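Local coordinates for protein glutathione S-transferase (Bombyx mori, PDB 4E8H) that probably catalyses the transfer of glutathione to electrophilic compounds, as glutathione transferases generally do, working as a homodimer that holds glutathione, at residues Thr168-Asp173 / Tyr199-Ile204; Met22-Val27 / Ala73-Leu78; Arg150-Gly155 / Phe189-Lys194. All coordinates share one frame; numbering follows the deposited sequence.

Contact 1: Thr168-Asp173 / Tyr199-Ile204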
# COMPACT_ATOMS: atom_id res chain seq x y z
N THR B 168 3.28 3.01 14.49
CA THR B 168 4.08 1.81 14.68
C THR B 168 5.23 2.05 15.67
O THR B 168 5.52 1.20 16.52
CB THR B 168 4.62 1.28 13.33
OG1 THR B 168 3.52 0.78 12.56
CG2 THR B 168 5.64 0.16 13.52
N ILE B 169 5.87 3.20 15.54
CA ILE B 169 6.96 3.57 16.43
C ILE B 169 6.43 3.82 17.84
O ILE B 169 7.07 3.44 18.82
CB ILE B 169 7.77 4.78 15.87
CG1 ILE B 169 8.29 4.47 14.45
CG2 ILE B 169 8.92 5.17 16.80
CD1 ILE B 169 9.13 3.19 14.32
N THR B 170 5.25 4.43 17.94
CA THR B 170 4.57 4.59 19.23
C THR B 170 4.28 3.22 19.87
O THR B 170 4.53 3.04 21.06
CB THR B 170 3.26 5.41 19.10
OG1 THR B 170 3.56 6.71 18.57
CG2 THR B 170 2.59 5.59 20.47
N ASN B 171 3.78 2.27 19.08
CA ASN B 171 3.49 0.94 19.60
C ASN B 171 4.72 0.22 20.15
O ASN B 171 4.69 -0.27 21.28
CB ASN B 171 2.79 0.07 18.55
CG ASN B 171 1.33 0.44 18.36
OD1 ASN B 171 0.66 0.89 19.29
ND2 ASN B 171 0.84 0.26 17.15
N ILE B 172 5.79 0.17 19.37
CA ILE B 172 7.01 -0.53 19.79
C ILE B 172 7.66 0.13 21.02
O ILE B 172 8.23 -0.56 21.86
CB ILE B 172 8.02 -0.77 18.63
CG1 ILE B 172 8.64 0.54 18.12
CG2 ILE B 172 7.34 -1.56 17.49
CD1 ILE B 172 9.84 0.35 17.19
N ASP B 173 7.56 1.46 21.10
CA ASP B 173 8.00 2.19 22.29
C ASP B 173 7.23 1.71 23.52
O ASP B 173 7.84 1.38 24.55
CB ASP B 173 7.82 3.70 22.08
CG ASP B 173 8.30 4.51 23.26
OD1 ASP B 173 9.50 4.45 23.59
OD2 ASP B 173 7.47 5.23 23.86
N TYR B 199 -2.51 18.06 18.27
CA TYR B 199 -3.49 17.35 17.46
C TYR B 199 -3.86 15.97 18.02
O TYR B 199 -4.16 15.04 17.26
CB TYR B 199 -2.99 17.24 16.01
CG TYR B 199 -2.74 18.59 15.36
CD1 TYR B 199 -3.81 19.43 15.03
CD2 TYR B 199 -1.45 19.02 15.08
CE1 TYR B 199 -3.59 20.67 14.44
CE2 TYR B 199 -1.22 20.26 14.48
CZ TYR B 199 -2.30 21.08 14.17
OH TYR B 199 -2.08 22.30 13.58
N GLY B 200 -3.85 15.85 19.34
CA GLY B 200 -4.35 14.66 20.02
C GLY B 200 -3.41 13.46 20.05
O GLY B 200 -3.87 12.32 20.13
N TYR B 201 -2.11 13.71 19.99
CA TYR B 201 -1.14 12.62 20.01
C TYR B 201 -1.30 11.71 21.24
O TYR B 201 -1.28 10.49 21.10
CB TYR B 201 0.31 13.13 19.89
CG TYR B 201 1.31 12.00 19.97
CD1 TYR B 201 2.00 11.75 21.15
CD2 TYR B 201 1.53 11.16 18.88
CE1 TYR B 201 2.90 10.71 21.24
CE2 TYR B 201 2.43 10.11 18.96
CZ TYR B 201 3.11 9.89 20.15
OH TYR B 201 4.01 8.85 20.25
N ASP B 202 -1.45 12.31 22.42
CA ASP B 202 -1.62 11.53 23.65
C ASP B 202 -2.95 10.80 23.71
O ASP B 202 -3.00 9.60 24.01
CB ASP B 202 -1.46 12.39 24.91
CG ASP B 202 -1.49 11.57 26.20
OD1 ASP B 202 -0.41 11.29 26.75
OD2 ASP B 202 -2.60 11.19 26.65
N GLU B 203 -4.04 11.52 23.44
CA GLU B 203 -5.38 10.94 23.57
C GLU B 203 -5.67 9.87 22.52
O GLU B 203 -6.47 8.96 22.76
CB GLU B 203 -6.46 12.03 23.58
CG GLU B 203 -6.53 12.88 22.33
CD GLU B 203 -7.39 14.12 22.51
OE1 GLU B 203 -6.82 15.21 22.75
OE2 GLU B 203 -8.63 14.01 22.43
N ILE B 204 -5.02 9.96 21.36
CA ILE B 204 -5.21 8.98 20.29
C ILE B 204 -4.13 7.89 20.30
O ILE B 204 -4.43 6.71 20.50
CB ILE B 204 -5.30 9.64 18.88
CG1 ILE B 204 -6.49 10.61 18.81
CG2 ILE B 204 -5.41 8.58 17.78
CD1 ILE B 204 -6.40 11.63 17.68
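Thr170 and Tyr201 reach out from two helices and meet end on through their hydroxyls. Tyr201 OH gives its proton to Thr170 OG1 across 2.8 Å, and this one bond carries most of the contact; the CA atoms of the two residues stay 9.9 Å apart, and the length of tyrosine bridges the gap. Its CG is anti to the backbone N (chi1 177°), which sends the ring out from the first turn of its helix. Thr170 OG1 lies at the edge of that ring on the CE2 side, close to the ring plane though tilted somewhat from it; the angle CZ-OH-OG1 is about 116°. The methyl of Thr170 sits beside the same hydroxyl, with CG2 3.6 Å from Tyr201 OH. The helix 160-174 that bears Thr170 is the buried central helix of the all-helical C-terminal domain of the glutathione transferase fold, and 201-213 is the last helix of the chain. Threonine suits this interior position because its hydroxyl turns back beside the backbone N (chi1 -59°), where OG1, besides accepting from Tyr201, lies within bonding distance of Asp205 OD2 and of Val166 O of its own helix, with one proton to give between them. Phe189 and Lys193 of helix 183-196 pack against the phenol. Just before the tyrosine, Gly200 takes the N-cap position with a positive phi, and a CB there would run into Ile204 CD1, while Gly200 O accepts Ile204 N at 2.9 Å.

Contact 2: Met22-Val27 / Ala73-Leu78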
# COMPACT_ATOMS: atom_id res chain seq x y z
N MET B 22 -7.36 8.98 12.66
CA MET B 22 -7.85 9.93 13.67
C MET B 22 -6.92 11.12 13.86
O MET B 22 -7.38 12.25 14.00
CB MET B 22 -8.10 9.22 15.01
CG MET B 22 -9.31 8.29 15.01
SD MET B 22 -9.28 7.07 16.34
CE MET B 22 -9.95 8.03 17.69
N MET B 23 -5.61 10.87 13.85
CA MET B 23 -4.62 11.94 13.95
C MET B 23 -4.55 12.78 12.67
O MET B 23 -4.33 13.99 12.74
CB MET B 23 -3.23 11.39 14.31
CG MET B 23 -3.08 10.97 15.77
SD MET B 23 -1.38 10.60 16.25
CE MET B 23 -1.04 9.14 15.27
N THR B 24 -4.74 12.15 11.51
CA THR B 24 -4.78 12.88 10.24
C THR B 24 -5.95 13.86 10.22
O THR B 24 -5.80 15.01 9.81
CB THR B 24 -4.85 11.94 9.02
OG1 THR B 24 -3.70 11.08 9.02
CG2 THR B 24 -4.87 12.73 7.71
N ALA B 25 -7.11 13.40 10.69
CA ALA B 25 -8.31 14.24 10.78
C ALA B 25 -8.14 15.42 11.73
O ALA B 25 -8.66 16.51 11.46
CB ALA B 25 -9.52 13.40 11.17
N ARG B 26 -7.43 15.21 12.84
CA ARG B 26 -7.16 16.29 13.79
C ARG B 26 -6.28 17.37 13.18
O ARG B 26 -6.58 18.56 13.31
CB ARG B 26 -6.54 15.74 15.08
CG ARG B 26 -7.50 14.94 15.96
CD ARG B 26 -8.49 15.85 16.68
NE ARG B 26 -7.84 16.66 17.70
CZ ARG B 26 -7.70 16.30 18.97
NH1 ARG B 26 -8.17 15.13 19.40
NH2 ARG B 26 -7.09 17.11 19.82
N VAL B 27 -5.21 16.96 12.50
CA VAL B 27 -4.29 17.90 11.84
C VAL B 27 -5.01 18.73 10.78
O VAL B 27 -4.69 19.91 10.58
CB VAL B 27 -3.05 17.17 11.25
CG1 VAL B 27 -2.18 18.12 10.42
CG2 VAL B 27 -2.22 16.54 12.35
N ALA B 73 -5.53 5.13 2.26
CA ALA B 73 -6.41 5.74 1.26
C ALA B 73 -7.34 6.79 1.89
O ALA B 73 -7.62 7.82 1.28
CB ALA B 73 -7.23 4.67 0.54
N ILE B 74 -7.80 6.51 3.11
CA ILE B 74 -8.61 7.46 3.88
C ILE B 74 -7.81 8.73 4.18
O ILE B 74 -8.29 9.84 3.96
CB ILE B 74 -9.16 6.84 5.19
CG1 ILE B 74 -10.17 5.73 4.87
CG2 ILE B 74 -9.81 7.91 6.06
CD1 ILE B 74 -10.51 4.84 6.06
N GLN B 75 -6.58 8.55 4.69
CA GLN B 75 -5.68 9.66 4.98
C GLN B 75 -5.50 10.60 3.79
O GLN B 75 -5.67 11.81 3.91
CB GLN B 75 -4.30 9.13 5.36
CG GLN B 75 -4.14 8.67 6.78
CD GLN B 75 -2.71 8.29 7.06
OE1 GLN B 75 -2.23 7.25 6.61
NE2 GLN B 75 -2.00 9.14 7.79
N THR B 76 -5.13 10.02 2.65
CA THR B 76 -4.86 10.80 1.45
C THR B 76 -6.13 11.46 0.91
O THR B 76 -6.08 12.60 0.44
CB THR B 76 -4.16 9.97 0.35
OG1 THR B 76 -4.94 8.80 0.05
CG2 THR B 76 -2.77 9.54 0.81
N TYR B 77 -7.26 10.76 0.99
CA TYR B 77 -8.56 11.32 0.61
C TYR B 77 -8.93 12.57 1.43
O TYR B 77 -9.41 13.55 0.87
CB TYR B 77 -9.69 10.29 0.71
CG TYR B 77 -11.07 10.90 0.61
CD1 TYR B 77 -11.53 11.44 -0.59
CD2 TYR B 77 -11.91 10.97 1.73
CE1 TYR B 77 -12.80 12.02 -0.69
CE2 TYR B 77 -13.18 11.55 1.64
CZ TYR B 77 -13.62 12.07 0.43
OH TYR B 77 -14.87 12.64 0.33
N LEU B 78 -8.72 12.51 2.74
CA LEU B 78 -9.05 13.64 3.61
C LEU B 78 -8.24 14.88 3.23
O LEU B 78 -8.77 16.00 3.24
CB LEU B 78 -8.88 13.28 5.09
CG LEU B 78 -9.76 12.16 5.68
CD1 LEU B 78 -9.45 11.95 7.15
CD2 LEU B 78 -11.25 12.43 5.48
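In the thioredoxin-like N-terminal domain, helices 16-27 and 71-82 lie side by side on one face of the sheet, and Thr24 and Gln75 join them near the glutathione site. Their side chains cross at about a right angle. Gln75, extended beyond CG (chi2 -175°), delivers its amide to the threonine: NE2 donates to Thr24 OG1 over 2.9 Å, with an N-H...O angle of 159° and the oxygen only 11° out of the amide plane. Glutamine suits this buried position because NE2 has a second hydrogen, used on Val160 O at the start of helix 160-174, so one amide links both helices to the C-terminal domain. Thr24 OG1 in turn bonds Ala20 O of its own helix, and Gln75 CG lies 3.3 Å from Thr24 OG1. The side chain of Gln75 is about 4 Å from that of Arg72, which binds glutathione, and about 8 Å from the bound ligand itself. From another flank of helix 71-82, Tyr77 OH hydrogen-bonds Arg94 NE of the second subunit. Next to Thr24, small Ala25 lets the helices approach, and its CB touches Leu78 CD1, about a turn on from Gln75, at 4.3 Å.

Contact 3: Arg150-Gly155 / Phe189-Lys194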
# COMPACT_ATOMS: atom_id res chain seq x y z
N ARG B 150 16.94 14.29 6.24
CA ARG B 150 15.59 14.84 6.14
C ARG B 150 15.01 14.87 7.54
O ARG B 150 15.22 13.93 8.32
CB ARG B 150 14.68 13.95 5.31
CG ARG B 150 15.24 13.44 4.02
CD ARG B 150 14.23 12.53 3.37
NE ARG B 150 14.52 12.37 1.95
CZ ARG B 150 15.34 11.45 1.45
NH1 ARG B 150 15.96 10.58 2.24
NH2 ARG B 150 15.55 11.41 0.14
N PRO B 151 14.27 15.93 7.88
CA PRO B 151 13.62 15.97 9.19
C PRO B 151 12.37 15.08 9.25
O PRO B 151 11.96 14.68 10.34
CB PRO B 151 13.24 17.44 9.36
CG PRO B 151 13.10 17.96 7.98
CD PRO B 151 14.08 17.19 7.13
N PHE B 152 11.78 14.79 8.10
CA PHE B 152 10.58 13.94 8.02
C PHE B 152 10.76 12.89 6.93
O PHE B 152 11.65 13.02 6.09
CB PHE B 152 9.33 14.80 7.82
CG PHE B 152 9.03 15.71 8.98
CD1 PHE B 152 8.46 15.20 10.14
CD2 PHE B 152 9.34 17.06 8.92
CE1 PHE B 152 8.19 16.04 11.23
CE2 PHE B 152 9.08 17.91 10.00
CZ PHE B 152 8.50 17.39 11.15
N VAL B 153 9.91 11.86 6.93
CA VAL B 153 10.14 10.69 6.07
C VAL B 153 10.19 11.00 4.57
O VAL B 153 10.93 10.35 3.83
CB VAL B 153 9.15 9.52 6.35
CG1 VAL B 153 9.34 8.97 7.76
CG2 VAL B 153 7.70 9.93 6.11
N ALA B 154 9.43 12.01 4.13
CA ALA B 154 9.35 12.33 2.71
C ALA B 154 10.07 13.63 2.32
O ALA B 154 10.09 13.99 1.14
CB ALA B 154 7.90 12.37 2.26
N GLY B 155 10.66 14.32 3.29
CA GLY B 155 11.36 15.57 3.02
C GLY B 155 11.33 16.57 4.17
O GLY B 155 11.47 16.19 5.33
N PHE B 189 11.31 10.89 15.83
CA PHE B 189 10.19 10.52 16.70
C PHE B 189 9.86 11.64 17.69
O PHE B 189 8.69 11.96 17.90
CB PHE B 189 10.47 9.18 17.41
CG PHE B 189 9.35 8.70 18.30
CD1 PHE B 189 8.04 8.60 17.83
CD2 PHE B 189 9.62 8.29 19.61
CE1 PHE B 189 7.01 8.13 18.66
CE2 PHE B 189 8.61 7.83 20.44
CZ PHE B 189 7.30 7.74 19.97
N GLU B 190 10.90 12.25 18.27
CA GLU B 190 10.71 13.38 19.19
C GLU B 190 10.12 14.58 18.44
O GLU B 190 9.23 15.26 18.95
CB GLU B 190 12.02 13.76 19.88
CG GLU B 190 12.61 12.67 20.78
CD GLU B 190 11.65 12.20 21.87
OE1 GLU B 190 11.03 13.06 22.54
OE2 GLU B 190 11.52 10.97 22.07
N ARG B 191 10.61 14.80 17.23
CA ARG B 191 10.15 15.87 16.35
C ARG B 191 8.66 15.73 15.99
O ARG B 191 7.91 16.70 16.08
CB ARG B 191 11.00 15.88 15.07
CG ARG B 191 10.80 17.09 14.17
CD ARG B 191 11.75 17.04 12.97
NE ARG B 191 13.16 17.01 13.37
CZ ARG B 191 13.99 16.00 13.14
NH1 ARG B 191 13.58 14.91 12.50
NH2 ARG B 191 15.25 16.08 13.55
N THR B 192 8.25 14.52 15.60
CA THR B 192 6.90 14.26 15.11
C THR B 192 5.86 14.27 16.24
O THR B 192 4.75 14.77 16.06
CB THR B 192 6.85 12.94 14.29
OG1 THR B 192 7.82 13.00 13.24
CG2 THR B 192 5.47 12.71 13.68
N LYS B 193 6.24 13.73 17.40
CA LYS B 193 5.44 13.84 18.62
C LYS B 193 5.10 15.31 18.92
O LYS B 193 3.94 15.65 19.11
CB LYS B 193 6.14 13.21 19.82
CG LYS B 193 6.05 11.69 19.87
CD LYS B 193 6.56 11.14 21.21
CE LYS B 193 8.08 11.17 21.29
NZ LYS B 193 8.58 10.64 22.59
N LYS B 194 6.13 16.16 18.93
CA LYS B 194 5.95 17.59 19.17
C LYS B 194 5.01 18.23 18.15
O LYS B 194 4.19 19.09 18.50
CB LYS B 194 7.30 18.32 19.17
CG LYS B 194 8.16 18.04 20.40
CD LYS B 194 9.44 18.86 20.38
CE LYS B 194 10.28 18.62 21.63
NZ LYS B 194 10.93 17.28 21.64
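Arg191 leaves its helix with CG anti to the backbone N (chi1 -170°) and the chain straight through chi2, which carries CD out over Phe152; the bend at chi3 then turns the guanidinium toward Pro151. Phe152 has CG beside its backbone N and anti to its carbonyl carbon, and its ring ends against Arg191 and Thr192. Arg191 CD stands over one ring face, 4.2 Å from the centroid and 28° off the normal, a CH-pi contact; the guanidinium plane is nearly perpendicular to the ring. Pro151 CA lies over a face of that guanidinium, and Pro151 CB packs 3.9 Å from Arg191 CD. Arginine fits this half-open position because its aliphatic stem covers the ring while its tip stays polar: NH1 reaches Pro151 O at 2.7 Å, though the bond is weak, bent to 129°. Cutting Arg191 back to an alanine would probably leave that ring face without its cover and Pro151 O without this weak donor. Thr192 OG1, itself bonded to Trp188 O, adds an edge contact 3.7 Å from Phe152 CE1. The loop leading into central helix 160-174 is thus pressed onto helix 183-196 within the helical C-terminal domain of the glutathione transferase fold.

Contacts 1 and 2 are buried, whereas contact 3 lies farther out and is only partly so. The chemistry follows: the two inner contacts join helices through directed bonds between neutral polar groups, to which contact 2 adds an apolar touch, while contact 3 relies on a charged side chain whose stem packs on an aromatic ring. Contacts 1 and 3 belong to the C-terminal domain, and their segments alternate along the chain; Ile169 of one packs on Phe189 of the other. Contact 2 belongs to the thioredoxin-like domain. It adjoins contact 1 through Arg26, which packs against Tyr199 and forms a long, weak ion pair with Glu203, but it does not touch contact 3.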